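Local coordinates for alanine racemase (PDB 3E6E), which is a two-domain protein of the alanine racemase family, pairing a TIM-barrel domain with a mostly beta-stranded C-terminal domain, and here holds DCS in its pockets, at residues L119-N124 with H158-W163; F297-N302 with P329-V334. The protein carries 1 engineered substitution. All blocks are in the same frame, centred on the assembly; numbering follows the deposited sequence.

Contact 1: residues L119-N124 with H158-W163; sequences LTPESN and HKEFLW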
loop_
_atom_site.group_PDB
_atom_site.type_symbol
_atom_site.label_atom_id
_atom_site.label_comp_id
_atom_site.label_asym_id
_atom_site.label_seq_id
_atom_site.Cartn_x
_atom_site.Cartn_y
_atom_site.Cartn_z
ATOM N N LEU A 119 -15.366 -34.440 1.741
ATOM C CA LEU A 119 -14.491 -35.164 0.828
ATOM C C LEU A 119 -15.103 -36.508 0.453
ATOM O O LEU A 119 -15.576 -37.252 1.318
ATOM C CB LEU A 119 -13.123 -35.382 1.464
ATOM C CG LEU A 119 -12.294 -34.125 1.706
ATOM C CD1 LEU A 119 -10.993 -34.512 2.382
ATOM C CD2 LEU A 119 -12.026 -33.414 0.385
ATOM N N THR A 120 -15.093 -36.808 -0.843
ATOM C CA THR A 120 -15.648 -38.056 -1.357
ATOM C C THR A 120 -14.630 -39.179 -1.256
ATOM O O THR A 120 -13.529 -39.069 -1.790
ATOM C CB THR A 120 -16.071 -37.920 -2.829
ATOM O OG1 THR A 120 -17.180 -37.016 -2.926
ATOM C CG2 THR A 120 -16.468 -39.278 -3.395
ATOM N N PRO A 121 -15.004 -40.285 -0.588
ATOM C CA PRO A 121 -14.158 -41.464 -0.384
ATOM C C PRO A 121 -13.141 -41.707 -1.489
ATOM O O PRO A 121 -11.937 -41.745 -1.229
ATOM C CB PRO A 121 -15.173 -42.591 -0.274
ATOM C CG PRO A 121 -16.279 -41.932 0.473
ATOM C CD PRO A 121 -16.402 -40.583 -0.217
ATOM N N GLU A 122 -13.626 -41.863 -2.721
ATOM C CA GLU A 122 -12.748 -42.120 -3.860
ATOM C C GLU A 122 -12.838 -41.019 -4.912
ATOM O O GLU A 122 -13.055 -41.295 -6.092
ATOM C CB GLU A 122 -13.104 -43.468 -4.494
ATOM C CG GLU A 122 -11.949 -44.475 -4.578
ATOM C CD GLU A 122 -11.402 -44.896 -3.215
ATOM O OE1 GLU A 122 -10.625 -45.877 -3.158
ATOM O OE2 GLU A 122 -11.738 -44.247 -2.201
ATOM N N SER A 123 -12.664 -39.773 -4.476
ATOM C CA SER A 123 -12.722 -38.616 -5.369
ATOM C C SER A 123 -11.584 -38.635 -6.387
ATOM O O SER A 123 -11.459 -37.721 -7.212
ATOM C CB SER A 123 -12.656 -37.319 -4.548
ATOM O OG SER A 123 -12.546 -36.172 -5.380
ATOM N N ASN A 124 -10.758 -39.674 -6.328
ATOM C CA ASN A 124 -9.590 -39.775 -7.194
ATOM C C ASN A 124 -8.752 -38.500 -7.181
ATOM O O ASN A 124 -7.730 -38.411 -7.861
ATOM C CB ASN A 124 -10.011 -40.111 -8.625
ATOM C CG ASN A 124 -10.030 -41.605 -8.892
ATOM O OD1 ASN A 124 -10.801 -42.345 -8.281
ATOM N ND2 ASN A 124 -9.179 -42.053 -9.807
ATOM N N HIS A 158 -7.692 -41.730 6.292
ATOM C CA HIS A 158 -9.022 -41.596 5.708
ATOM C C HIS A 158 -8.959 -41.612 4.185
ATOM O O HIS A 158 -9.887 -42.074 3.520
ATOM C CB HIS A 158 -9.692 -40.309 6.193
ATOM C CG HIS A 158 -10.323 -40.429 7.546
ATOM N ND1 HIS A 158 -11.507 -41.103 7.758
ATOM C CD2 HIS A 158 -9.934 -39.961 8.755
ATOM C CE1 HIS A 158 -11.820 -41.045 9.040
ATOM N NE2 HIS A 158 -10.883 -40.358 9.667
ATOM N N LYS A 159 -7.859 -41.106 3.637
ATOM C CA LYS A 159 -7.400 -41.520 2.317
ATOM C C LYS A 159 -8.148 -40.800 1.200
ATOM O O LYS A 159 -7.901 -41.041 0.019
ATOM C CB LYS A 159 -7.716 -42.998 2.079
ATOM C CG LYS A 159 -8.485 -43.269 0.795
ATOM C CD LYS A 159 -9.984 -43.304 1.046
ATOM C CE LYS A 159 -10.394 -44.580 1.764
ATOM N NZ LYS A 159 -9.680 -44.742 3.060
ATOM N N GLU A 160 -9.063 -39.915 1.583
ATOM C CA GLU A 160 -9.414 -38.696 0.864
ATOM C C GLU A 160 -8.312 -37.648 0.986
ATOM O O GLU A 160 -8.266 -36.690 0.215
ATOM C CB GLU A 160 -10.737 -38.129 1.383
ATOM C CG GLU A 160 -11.955 -38.961 1.014
ATOM C CD GLU A 160 -12.587 -39.633 2.217
ATOM O OE1 GLU A 160 -13.833 -39.678 2.289
ATOM O OE2 GLU A 160 -11.837 -40.118 3.092
ATOM N N PHE A 161 -7.426 -37.839 1.957
ATOM C CA PHE A 161 -6.298 -36.942 2.149
ATOM C C PHE A 161 -5.088 -37.571 1.462
ATOM O O PHE A 161 -5.195 -38.626 0.841
ATOM C CB PHE A 161 -5.987 -36.790 3.644
ATOM C CG PHE A 161 -7.121 -36.227 4.457
ATOM C CD1 PHE A 161 -7.521 -34.902 4.301
ATOM C CD2 PHE A 161 -7.778 -37.015 5.391
ATOM C CE1 PHE A 161 -8.554 -34.375 5.062
ATOM C CE2 PHE A 161 -8.816 -36.493 6.157
ATOM C CZ PHE A 161 -9.205 -35.171 5.993
ATOM N N LEU A 162 -3.938 -36.915 1.581
ATOM C CA LEU A 162 -2.695 -37.443 1.035
ATOM C C LEU A 162 -1.527 -37.197 1.985
ATOM O O LEU A 162 -0.667 -38.060 2.164
ATOM C CB LEU A 162 -2.401 -36.821 -0.331
ATOM C CG LEU A 162 -1.010 -37.082 -0.912
ATOM C CD1 LEU A 162 -0.699 -38.571 -0.911
ATOM C CD2 LEU A 162 -0.896 -36.507 -2.315
ATOM N N TRP A 163 -1.503 -36.015 2.592
ATOM C CA TRP A 163 -0.381 -35.605 3.427
ATOM C C TRP A 163 0.979 -35.432 2.758
ATOM O O TRP A 163 1.865 -36.275 2.906
ATOM C CB TRP A 163 -0.192 -36.581 4.590
ATOM C CG TRP A 163 0.863 -36.156 5.564
ATOM C CD1 TRP A 163 1.123 -34.884 5.989
ATOM C CD2 TRP A 163 1.800 -37.001 6.240
ATOM N NE1 TRP A 163 2.165 -34.889 6.886
ATOM C CE2 TRP A 163 2.598 -36.177 7.058
ATOM C CE3 TRP A 163 2.047 -38.379 6.239
ATOM C CZ2 TRP A 163 3.620 -36.681 7.861
ATOM C CZ3 TRP A 163 3.061 -38.877 7.036
ATOM C CH2 TRP A 163 3.834 -38.030 7.835
#
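Lys159 packs its CD against the carbonyl O of Pro121 at 3.4 Å, then doubles back so that its NZ donates a 2.7 Å hydrogen bond to His158 O, arriving from above the carbonyl plane. The contact illustrates how neighbouring helix-to-strand loops of a TIM barrel are joined: segment 119-124 lies between helix 109-117 and strand 129-132, whereas segment 158-163 links helix 145-158 to strand 165-167. Lys159, with its positive phi of 81°, is where the chain leaves the latter helix. Glu160 loses more surface to the other loop than any other residue of the two. Its CB meets Leu119 CB at 3.6 Å, the two side chains sliding past one another in opposite directions, and its CG then approaches Thr120 O. A bend at chi2 (111°) lays the carboxylate alongside the Pro121 ring, both pointing the same way. OE1 of Glu160 comes within 3.1 Å of Leu119 O, while its OE2 is 2.8 Å from His158 O; since carboxylate and carbonyl oxygens are all acceptors, such company might favour a protonated carboxyl group. Behind the polar part, Phe161 settles among Leu112, Leu116, Val129 and Val155, tying the loops to both helices and the barrel wall. Leu119 crosses this phenylalanine at about a right angle, its CD1 approaching the ring obliquely, 3.6 Å from Phe161 CE1.

Contact 2: residues F297-N302 with P329-V334; sequences FTVLVN and PVVTLV. Engineered in segment 329-334: Pro329 (natural residue Ser).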
loop_
_atom_site.group_PDB
_atom_site.type_symbol
_atom_site.label_atom_id
_atom_site.label_comp_id
_atom_site.label_asym_id
_atom_site.label_seq_id
_atom_site.Cartn_x
_atom_site.Cartn_y
_atom_site.Cartn_z
ATOM N N PHE A 297 15.044 12.100 3.295
ATOM C CA PHE A 297 15.680 11.036 2.536
ATOM C C PHE A 297 16.081 11.720 1.227
ATOM O O PHE A 297 15.428 12.670 0.800
ATOM C CB PHE A 297 14.687 9.894 2.262
ATOM C CG PHE A 297 15.342 8.597 1.857
ATOM C CD1 PHE A 297 15.989 7.805 2.802
ATOM C CD2 PHE A 297 15.315 8.166 0.531
ATOM C CE1 PHE A 297 16.597 6.600 2.437
ATOM C CE2 PHE A 297 15.921 6.966 0.150
ATOM C CZ PHE A 297 16.563 6.180 1.101
ATOM N N THR A 298 17.151 11.246 0.595
ATOM C CA THR A 298 17.618 11.841 -0.648
ATOM C C THR A 298 17.507 10.900 -1.842
ATOM O O THR A 298 17.931 9.751 -1.773
ATOM C CB THR A 298 19.080 12.289 -0.519
ATOM O OG1 THR A 298 19.886 11.184 -0.085
ATOM C CG2 THR A 298 19.187 13.426 0.488
ATOM N N VAL A 299 16.936 11.399 -2.936
ATOM C CA VAL A 299 16.788 10.611 -4.155
ATOM C C VAL A 299 17.873 10.996 -5.157
ATOM O O VAL A 299 18.693 11.870 -4.881
ATOM C CB VAL A 299 15.414 10.811 -4.798
ATOM C CG1 VAL A 299 14.328 10.320 -3.856
ATOM C CG2 VAL A 299 15.217 12.269 -5.148
ATOM N N LEU A 300 17.861 10.368 -6.330
ATOM C CA LEU A 300 18.899 10.631 -7.314
ATOM C C LEU A 300 18.501 11.267 -8.634
ATOM O O LEU A 300 17.616 10.792 -9.352
ATOM C CB LEU A 300 19.667 9.337 -7.580
ATOM C CG LEU A 300 20.242 8.729 -6.299
ATOM C CD1 LEU A 300 20.745 7.314 -6.567
ATOM C CD2 LEU A 300 21.368 9.612 -5.777
ATOM N N VAL A 301 19.200 12.349 -8.948
ATOM C CA VAL A 301 18.995 13.097 -10.180
ATOM C C VAL A 301 20.386 13.260 -10.787
ATOM O O VAL A 301 21.275 13.828 -10.171
ATOM C CB VAL A 301 18.368 14.479 -9.878
ATOM C CG1 VAL A 301 17.908 15.150 -11.176
ATOM C CG2 VAL A 301 17.191 14.308 -8.900
ATOM N N ASN A 302 20.584 12.728 -11.982
ATOM C CA ASN A 302 21.881 12.814 -12.644
ATOM C C ASN A 302 23.025 12.398 -11.732
ATOM O O ASN A 302 24.081 13.039 -11.711
ATOM C CB ASN A 302 22.155 14.233 -13.144
ATOM C CG ASN A 302 21.161 14.689 -14.177
ATOM O OD1 ASN A 302 20.705 13.906 -15.013
ATOM N ND2 ASN A 302 20.829 15.979 -14.141
ATOM N N PRO A 329 14.366 15.131 -16.438
ATOM C CA PRO A 329 15.444 14.219 -16.045
ATOM C C PRO A 329 14.876 13.077 -15.189
ATOM O O PRO A 329 13.910 13.277 -14.444
ATOM C CB PRO A 329 16.388 15.120 -15.250
ATOM C CG PRO A 329 16.170 16.466 -15.853
ATOM C CD PRO A 329 14.667 16.508 -16.012
ATOM N N VAL A 330 15.465 11.887 -15.292
ATOM C CA VAL A 330 14.982 10.740 -14.515
ATOM C C VAL A 330 15.273 10.843 -13.025
ATOM O O VAL A 330 16.392 11.153 -12.612
ATOM C CB VAL A 330 15.592 9.407 -15.004
ATOM C CG1 VAL A 330 15.146 8.267 -14.083
ATOM C CG2 VAL A 330 15.165 9.128 -16.436
ATOM N N VAL A 331 14.255 10.587 -12.216
ATOM C CA VAL A 331 14.438 10.621 -10.784
ATOM C C VAL A 331 14.537 9.193 -10.292
ATOM O O VAL A 331 13.600 8.396 -10.441
ATOM C CB VAL A 331 13.273 11.316 -10.075
ATOM C CG1 VAL A 331 13.380 11.101 -8.564
ATOM C CG2 VAL A 331 13.299 12.813 -10.398
ATOM N N THR A 332 15.684 8.870 -9.710
ATOM C CA THR A 332 15.922 7.539 -9.193
ATOM C C THR A 332 15.720 7.441 -7.678
ATOM O O THR A 332 16.515 7.967 -6.895
ATOM C CB THR A 332 17.332 7.092 -9.541
ATOM O OG1 THR A 332 17.538 7.249 -10.954
ATOM C CG2 THR A 332 17.536 5.632 -9.139
ATOM N N LEU A 333 14.648 6.769 -7.270
ATOM C CA LEU A 333 14.360 6.601 -5.854
ATOM C C LEU A 333 14.976 5.312 -5.294
ATOM O O LEU A 333 15.478 5.292 -4.168
ATOM C CB LEU A 333 12.848 6.622 -5.610
ATOM C CG LEU A 333 12.153 7.977 -5.845
ATOM C CD1 LEU A 333 11.950 8.220 -7.329
ATOM C CD2 LEU A 333 10.820 7.992 -5.145
ATOM N N VAL A 334 14.942 4.239 -6.076
ATOM C CA VAL A 334 15.516 2.972 -5.641
ATOM C C VAL A 334 16.340 2.397 -6.788
ATOM O O VAL A 334 15.804 2.070 -7.841
ATOM C CB VAL A 334 14.403 1.974 -5.235
ATOM C CG1 VAL A 334 15.013 0.648 -4.833
ATOM C CG2 VAL A 334 13.590 2.548 -4.092
#
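Val299 reaches across to the facing strand with every atom of its short side chain. Its CB rests 3.7 Å from Thr332 O; CG1, set beside its own backbone N (chi1 -63°), comes to 3.8 Å from Leu333 CG; and CG2 is turned to Val331 CG1, 4.1 Å away. The setting is the mixed sheet of the C-terminal domain, where strands 298-301 and 330-332 run antiparallel with 145° between their directions. They join at one hydrogen-bonded pair, Leu300 with Thr332. Leu300 N gives a 2.8 Å bond to Thr332 O, and Thr332 N returns one of 2.7 Å to Leu300 O that is nearly straight at 175°. On the face that Leu300 and Thr332 share, Leu300 CB lies 3.8 Å from Thr332 CB. Val301 and Val331 occupy the other face, where Val301 CG1 also comes to 4.3 Å from CB of Pro329, an engineered residue replacing a serine. Strand 330-332 pairs on its far edge with strand 249-259, and there Leu333 and Val334 both face Leu249 in a classic beta bulge, where the chain bends away. Trp290 touches both Val299 and Leu333, extending their apolar cluster. Chemically, the work is divided: backbone amides and carbonyls fix how the strands line up, while aliphatic side chains, set on the faces of the sheet, add van der Waals contact across the pair.

How the contacts relate
Contact 1 and contact 2 lie on opposite sides of the chain's centre, their centres 56 Å apart and their nearest atoms about 39 Å apart. They follow in series along the chain, the first joining loops of the TIM-barrel domain and the second strands of the C-terminal domain. Neither contributes a residue to the pockets holding DCS. Pocket residues such as Lys40 and Asn206 follow barrel strands, whereas the loops of contact 1 precede them, at the barrel's other end. Segment 158-163 runs into strand 165-167, after which comes His169 of one DCS pocket; strand 298-301 pairs with strand 304-309, which leads toward Cys313, Met314 and Asp315 of the other.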